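Local coordinates for (R)-specific secondary-alkylsulfatase (Pseudomonas sp., PDB 4AXH), which hydrolyses (R)-configured secondary alkyl sulfates at a two-zinc centre with inversion of configuration, releasing (S)-alcohols and sulfate, at residues K304-D310 with D349-H355; G279-Q285 with M296-Q302. All blocks are in the same frame, centred on the assembly; numbering follows the deposited sequence. Where two conformers were deposited one is given.

Interaction 1 of 2, residues K304-D310 with D349-H355; sequences KVLNTAD and DVLIQQH. With ZN (zinc ion), chain C; ZN (zinc ion), chain D.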
loop_
_atom_site.group_PDB
_atom_site.type_symbol
_atom_site.label_atom_id
_atom_site.label_comp_id
_atom_site.label_asym_id
_atom_site.label_seq_id
_atom_site.Cartn_x
_atom_site.Cartn_y
_atom_site.Cartn_z
ATOM N N LYS A 304 25.428 11.773 -25.728
ATOM C CA LYS A 304 24.079 12.296 -25.997
ATOM C C LYS A 304 23.045 11.137 -25.962
ATOM O O LYS A 304 22.102 11.100 -26.779
ATOM C CB LYS A 304 24.006 13.101 -27.326
ATOM C CG LYS A 304 24.339 14.578 -27.198
ATOM C CD LYS A 304 23.875 15.349 -28.434
ATOM C CE LYS A 304 22.933 16.474 -28.078
ATOM N NZ LYS A 304 21.822 16.608 -29.066
ATOM N N VAL A 305 23.268 10.154 -25.032
ATOM C CA VAL A 305 22.432 8.969 -24.808
ATOM C C VAL A 305 21.898 9.009 -23.384
ATOM O O VAL A 305 22.614 9.456 -22.472
ATOM C CB VAL A 305 23.051 7.579 -25.180
ATOM C CG1 VAL A 305 23.911 7.619 -26.431
ATOM C CG2 VAL A 305 23.822 6.969 -24.042
ATOM N N LEU A 306 20.640 8.574 -23.189
ATOM C CA LEU A 306 20.025 8.530 -21.864
ATOM C C LEU A 306 19.667 7.102 -21.493
ATOM O O LEU A 306 19.069 6.378 -22.297
ATOM C CB LEU A 306 18.818 9.481 -21.743
ATOM C CG LEU A 306 17.993 9.441 -20.444
ATOM C CD1 LEU A 306 18.741 10.059 -19.288
ATOM C CD2 LEU A 306 16.681 10.102 -20.618
ATOM N N ASN A 307 20.077 6.683 -20.287
ATOM C CA ASN A 307 19.763 5.358 -19.780
ATOM C C ASN A 307 18.804 5.509 -18.590
ATOM O O ASN A 307 19.159 6.096 -17.571
ATOM C CB ASN A 307 21.004 4.530 -19.465
ATOM C CG ASN A 307 20.673 3.099 -19.137
ATOM O OD1 ASN A 307 19.609 2.793 -18.603
ATOM N ND2 ASN A 307 21.579 2.177 -19.435
ATOM N N THR A 308 17.585 4.982 -18.751
ATOM C CA THR A 308 16.481 5.088 -17.792
ATOM C C THR A 308 16.285 3.876 -16.906
ATOM O O THR A 308 15.184 3.707 -16.362
ATOM C CB THR A 308 15.189 5.380 -18.538
ATOM O OG1 THR A 308 14.859 4.239 -19.336
ATOM C CG2 THR A 308 15.291 6.611 -19.406
ATOM N N ALA A 309 17.327 3.010 -16.768
ATOM C CA ALA A 309 17.257 1.792 -15.962
ATOM C C ALA A 309 15.966 1.027 -16.367
ATOM O O ALA A 309 15.799 0.751 -17.565
ATOM C CB ALA A 309 17.251 2.154 -14.470
ATOM N N ASP A 310 15.048 0.750 -15.396
ATOM C CA ASP A 310 13.731 0.096 -15.592
ATOM C C ASP A 310 12.565 1.085 -15.379
ATOM O O ASP A 310 11.404 0.656 -15.202
ATOM C CB ASP A 310 13.537 -1.060 -14.611
ATOM C CG ASP A 310 14.565 -2.152 -14.661
ATOM O OD1 ASP A 310 15.514 -2.043 -15.481
ATOM O OD2 ASP A 310 14.425 -3.127 -13.880
ATOM N N ASP A 349 19.934 11.684 -28.176
ATOM C CA ASP A 349 19.744 11.151 -29.532
ATOM C C ASP A 349 19.197 9.737 -29.508
ATOM O O ASP A 349 18.448 9.348 -30.388
ATOM C CB ASP A 349 21.061 11.198 -30.338
ATOM C CG ASP A 349 21.570 12.594 -30.703
ATOM O OD1 ASP A 349 20.797 13.588 -30.532
ATOM O OD2 ASP A 349 22.737 12.702 -31.161
ATOM N N VAL A 350 19.609 8.944 -28.530
ATOM C CA VAL A 350 19.160 7.566 -28.390
ATOM C C VAL A 350 18.996 7.251 -26.947
ATOM O O VAL A 350 19.899 7.498 -26.169
ATOM C CB VAL A 350 20.023 6.525 -29.153
ATOM C CG1 VAL A 350 21.491 6.916 -29.177
ATOM C CG2 VAL A 350 19.815 5.106 -28.614
ATOM N N LEU A 351 17.823 6.749 -26.584
ATOM C CA LEU A 351 17.506 6.329 -25.227
ATOM C C LEU A 351 17.827 4.830 -25.103
ATOM O O LEU A 351 17.438 4.051 -25.967
ATOM C CB LEU A 351 16.026 6.598 -24.928
ATOM C CG LEU A 351 15.502 6.165 -23.570
ATOM C CD1 LEU A 351 14.530 7.150 -23.057
ATOM C CD2 LEU A 351 14.794 4.838 -23.658
ATOM N N ILE A 352 18.548 4.438 -24.043
ATOM C CA ILE A 352 18.833 3.016 -23.776
ATOM C C ILE A 352 18.234 2.570 -22.431
ATOM O O ILE A 352 17.908 3.399 -21.584
ATOM C CB ILE A 352 20.300 2.562 -23.996
ATOM C CG1 ILE A 352 21.251 3.209 -22.982
ATOM C CG2 ILE A 352 20.738 2.781 -25.477
ATOM C CD1 ILE A 352 22.527 2.508 -22.807
ATOM N N GLN A 353 18.028 1.276 -22.266
ATOM C CA GLN A 353 17.421 0.756 -21.040
ATOM C C GLN A 353 18.110 -0.507 -20.549
ATOM O O GLN A 353 18.973 -1.046 -21.247
ATOM C CB GLN A 353 15.936 0.468 -21.288
ATOM C CG GLN A 353 15.085 1.686 -21.516
ATOM C CD GLN A 353 14.125 1.430 -22.605
ATOM O OE1 GLN A 353 14.373 0.648 -23.515
ATOM N NE2 GLN A 353 13.014 2.110 -22.530
ATOM N N GLN A 354 17.708 -0.983 -19.364
ATOM C CA GLN A 354 18.283 -2.189 -18.782
ATOM C C GLN A 354 17.370 -3.420 -18.980
ATOM O O GLN A 354 17.624 -4.514 -18.472
ATOM C CB GLN A 354 18.742 -1.941 -17.336
ATOM C CG GLN A 354 19.761 -0.790 -17.214
ATOM C CD GLN A 354 21.060 -1.120 -17.931
ATOM O OE1 GLN A 354 21.301 -0.750 -19.082
ATOM N NE2 GLN A 354 21.929 -1.836 -17.263
ATOM N N HIS A 355 16.332 -3.226 -19.771
ATOM C CA HIS A 355 15.439 -4.245 -20.269
ATOM C C HIS A 355 15.077 -3.742 -21.623
ATOM O O HIS A 355 14.826 -2.544 -21.764
ATOM C CB HIS A 355 14.173 -4.390 -19.421
ATOM C CG HIS A 355 14.407 -5.066 -18.123
ATOM N ND1 HIS A 355 14.758 -6.386 -18.065
ATOM C CD2 HIS A 355 14.354 -4.563 -16.874
ATOM C CE1 HIS A 355 14.899 -6.654 -16.784
ATOM N NE2 HIS A 355 14.662 -5.583 -16.029
HETATM ZN ZN ZN C . 15.250 -5.081 -14.209
HETATM ZN ZN ZN D . 14.128 -3.234 -11.719
HETATM O O HOH W 1 14.335 -5.224 -12.313
#
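Leu306 lies level with Leu351 in the middle of a parallel pairing in which strands 305-307 and 350-352 approach to 4.6 Å, their directions 22° apart. Leu306 N donates to Val350 O, and Leu306 O takes the N-H of Ile352 at 2.7 Å. Thr308 N then bonds to Ile352 O, and past the strand ends Gln354 N still finds Ala309 O.

Asn307 carries the polar side-chain contact. With CG anti to the backbone N (chi1 -172°), its amide slants across the Ile352 side chain, ND2 3.5 Å from Ile352 CD1, and ND2 donates to Gln354 OE1 at 3.0 Å. The bond, nearly straight, lies in the Asn307 amide plane, yet it meets OE1 from above the Gln354 carbonyl plane. Asn307 OD1 turns back to Ala309 N at 2.9 Å, an Asx turn, so both ends of the amide are fixed. Gln354 OE1 is gripped a second time by Thr136.

Beyond the turn, Asp310 OD2 bridges the zinc ions at 2.1 and 2.2 Å; His355 NE2 binds the first of these at 2.0 Å, and a water also bridges the two. Metal ligands carried on loops that follow adjacent strands are characteristic of the metallo-beta-lactamase fold.

Val305, Asn307 and Ile352 face strands 124-128 and 135-138 of the sheet that packs against this one; strand 296-300 flanks 305-307 and strand 359-360 flanks 350-352.

Interaction 2 of 2, residues G279-Q285 with M296-Q302; sequences GVELEFQ and MNIYLPQ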
loop_
_atom_site.group_PDB
_atom_site.type_symbol
_atom_site.label_atom_id
_atom_site.label_comp_id
_atom_site.label_asym_id
_atom_site.label_seq_id
_atom_site.Cartn_x
_atom_site.Cartn_y
_atom_site.Cartn_z
ATOM N N GLY A 279 37.799 8.661 -18.331
ATOM C CA GLY A 279 37.468 9.584 -19.404
ATOM C C GLY A 279 36.058 9.391 -19.916
ATOM O O GLY A 279 35.806 9.538 -21.116
ATOM N N VAL A 280 35.137 9.022 -19.003
ATOM C CA VAL A 280 33.723 8.776 -19.278
ATOM C C VAL A 280 32.945 9.667 -18.332
ATOM O O VAL A 280 33.116 9.568 -17.117
ATOM C CB VAL A 280 33.336 7.270 -19.146
ATOM C CG1 VAL A 280 31.842 7.066 -19.306
ATOM C CG2 VAL A 280 34.091 6.413 -20.152
ATOM N N GLU A 281 32.125 10.566 -18.897
ATOM C CA GLU A 281 31.291 11.477 -18.131
ATOM C C GLU A 281 29.967 10.772 -17.857
ATOM O O GLU A 281 29.343 10.210 -18.768
ATOM C CB GLU A 281 31.042 12.777 -18.913
ATOM C CG GLU A 281 32.041 13.887 -18.680
ATOM C CD GLU A 281 31.878 15.023 -19.671
ATOM O OE1 GLU A 281 30.903 15.799 -19.539
ATOM O OE2 GLU A 281 32.705 15.112 -20.609
ATOM N N LEU A 282 29.547 10.807 -16.584
ATOM C CA LEU A 282 28.314 10.204 -16.093
ATOM C C LEU A 282 27.588 11.218 -15.255
ATOM O O LEU A 282 28.167 11.755 -14.315
ATOM C CB LEU A 282 28.595 8.962 -15.211
ATOM C CG LEU A 282 29.656 7.962 -15.669
ATOM C CD1 LEU A 282 30.185 7.168 -14.511
ATOM C CD2 LEU A 282 29.112 7.043 -16.720
ATOM N N GLU A 283 26.323 11.484 -15.601
ATOM C CA GLU A 283 25.401 12.310 -14.834
ATOM C C GLU A 283 24.321 11.317 -14.396
ATOM O O GLU A 283 23.730 10.611 -15.229
ATOM C CB GLU A 283 24.796 13.454 -15.666
ATOM C CG GLU A 283 23.966 14.435 -14.838
ATOM C CD GLU A 283 23.536 15.751 -15.477
ATOM O OE1 GLU A 283 24.027 16.072 -16.583
ATOM O OE2 GLU A 283 22.718 16.472 -14.860
ATOM N N PHE A 284 24.144 11.208 -13.093
ATOM C CA PHE A 284 23.167 10.357 -12.440
ATOM C C PHE A 284 22.012 11.208 -11.938
ATOM O O PHE A 284 22.236 12.280 -11.368
ATOM C CB PHE A 284 23.829 9.648 -11.241
ATOM C CG PHE A 284 25.097 8.845 -11.533
ATOM C CD1 PHE A 284 25.030 7.609 -12.172
ATOM C CD2 PHE A 284 26.341 9.297 -11.106
ATOM C CE1 PHE A 284 26.177 6.864 -12.422
ATOM C CE2 PHE A 284 27.497 8.543 -11.342
ATOM C CZ PHE A 284 27.410 7.337 -12.018
ATOM N N GLN A 285 20.775 10.732 -12.136
ATOM C CA GLN A 285 19.552 11.388 -11.660
ATOM C C GLN A 285 18.826 10.443 -10.708
ATOM O O GLN A 285 18.320 9.422 -11.161
ATOM C CB GLN A 285 18.625 11.759 -12.831
ATOM C CG GLN A 285 17.231 12.255 -12.378
ATOM C CD GLN A 285 16.133 12.184 -13.418
ATOM O OE1 GLN A 285 16.269 11.555 -14.488
ATOM N NE2 GLN A 285 14.999 12.811 -13.086
ATOM N N MET A 296 17.904 5.128 -10.021
ATOM C CA MET A 296 18.438 6.280 -10.731
ATOM C C MET A 296 18.549 6.073 -12.227
ATOM O O MET A 296 18.617 4.941 -12.697
ATOM C CB MET A 296 19.806 6.730 -10.149
ATOM C CG MET A 296 20.957 5.797 -10.432
ATOM S SD MET A 296 22.354 6.245 -9.422
ATOM C CE MET A 296 23.605 5.091 -10.039
ATOM N N ASN A 297 18.639 7.190 -12.970
ATOM C CA ASN A 297 18.865 7.199 -14.421
ATOM C C ASN A 297 20.316 7.655 -14.642
ATOM O O ASN A 297 20.925 8.267 -13.769
ATOM C CB ASN A 297 17.894 8.150 -15.140
ATOM C CG ASN A 297 16.443 7.776 -15.046
ATOM O OD1 ASN A 297 16.068 6.602 -15.128
ATOM N ND2 ASN A 297 15.588 8.777 -14.928
ATOM N N ILE A 298 20.881 7.314 -15.772
ATOM C CA ILE A 298 22.258 7.659 -16.077
ATOM C C ILE A 298 22.320 8.323 -17.441
ATOM O O ILE A 298 21.977 7.704 -18.447
ATOM C CB ILE A 298 23.207 6.435 -15.956
ATOM C CG1 ILE A 298 23.062 5.738 -14.590
ATOM C CG2 ILE A 298 24.685 6.827 -16.230
ATOM C CD1 ILE A 298 22.309 4.507 -14.620
ATOM N N TYR A 299 22.709 9.596 -17.472
ATOM C CA TYR A 299 22.854 10.314 -18.732
ATOM C C TYR A 299 24.348 10.327 -19.094
ATOM O O TYR A 299 25.211 10.335 -18.216
ATOM C CB TYR A 299 22.217 11.732 -18.661
ATOM C CG TYR A 299 22.450 12.606 -19.878
ATOM C CD1 TYR A 299 21.787 12.361 -21.077
ATOM C CD2 TYR A 299 23.278 13.726 -19.809
ATOM C CE1 TYR A 299 21.985 13.177 -22.192
ATOM C CE2 TYR A 299 23.462 14.565 -20.909
ATOM C CZ TYR A 299 22.823 14.282 -22.102
ATOM O OH TYR A 299 23.072 15.081 -23.191
ATOM N N LEU A 300 24.629 10.224 -20.379
ATOM C CA LEU A 300 25.978 10.225 -20.903
ATOM C C LEU A 300 26.152 11.478 -21.739
ATOM O O LEU A 300 25.844 11.473 -22.943
ATOM C CB LEU A 300 26.288 8.943 -21.698
ATOM C CG LEU A 300 26.177 7.668 -20.889
ATOM C CD1 LEU A 300 26.375 6.452 -21.762
ATOM C CD2 LEU A 300 27.147 7.673 -19.720
ATOM N N PRO A 301 26.596 12.590 -21.087
ATOM C CA PRO A 301 26.745 13.860 -21.829
ATOM C C PRO A 301 27.627 13.787 -23.072
ATOM O O PRO A 301 27.260 14.377 -24.085
ATOM C CB PRO A 301 27.200 14.876 -20.772
ATOM C CG PRO A 301 27.588 14.083 -19.594
ATOM C CD PRO A 301 26.938 12.754 -19.660
ATOM N N GLN A 302 28.695 12.979 -23.034
ATOM C CA GLN A 302 29.624 12.797 -24.156
ATOM C C GLN A 302 28.989 12.103 -25.337
ATOM O O GLN A 302 29.363 12.377 -26.482
ATOM C CB GLN A 302 30.855 11.984 -23.733
ATOM C CG GLN A 302 31.750 12.640 -22.690
ATOM C CD GLN A 302 32.606 11.615 -21.977
ATOM O OE1 GLN A 302 32.420 10.390 -22.073
ATOM N NE2 GLN A 302 33.559 12.098 -21.222
#
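Phe284 and Met296 lie side by side across an antiparallel pair, their side chains pointing the same way. From Phe284 CB, with Met296 SD and Asn297 O both at 4.1 Å, the chain passes to the ring. CD1 does most of the touching: Met296 CE is 3.6 Å from it, and Ile298 CG1, equally close, comes at the ring edge near its plane. CE1 meets the same two carbons more loosely, with Ile298 CG2 just beyond; the ring also meets that of Phe205, planes about 35° apart. Met296 SD, 4.9 Å from the ring centroid, sits obliquely: a Met-aromatic contact. Val176 packs here too; like Phe205 it belongs to the neighbouring sheet, so this face lies inside the metallo-beta-lactamase sandwich.

Strands 280-286 and 296-300 form a beta hairpin. Phe284 and Ile298 make a non-hydrogen-bonded pair between the hydrogen-bonded pairs Glu283-Tyr299 and Gln285-Asn297.

On the other face, Asn297 ND2 donates to Gln285 OE1 at 2.9 Å, from above the Gln285 carbonyl plane; the amides are turned 62° apart. Asn297 OD1 takes its bond from Asn311, and Gln285 packs on helix 330-344.

Gln302 stretches back across Glu281. Its OE1 accepts from Glu281 N at 3.2 Å, the donor above the Gln302 carbonyl plane; NE2 donates to Glu281 OE2 on the anti side, tilted out of a carboxylate that stands almost perpendicular to the amide. Glu281 OE1 forms a salt bridge with Arg274.

Overall arrangement
Strand 296-300 of interaction 2 and strand 305-307 of interaction 1 follow each other in the chain and lie antiparallel as neighbours in one sheet, so the two contacts continue one another across the sheet, their centres 11 Å apart. Ile298 N probably bonds to Asn307 O at 2.8 Å, and Leu300 N to Val305 O at 3.0 Å. Closer to the metals, Asn297 OD1 packs on Thr308 CA at 3.1 Å. Interaction 1 supplies zinc ligands directly, completed by His179, His181, Asp183, His184 and Glu291. Interaction 2 supplies none and lies farther from the metals: the side chain of Asn297 is about 8 Å from that of Asp310 and about 11 Å from a zinc ion.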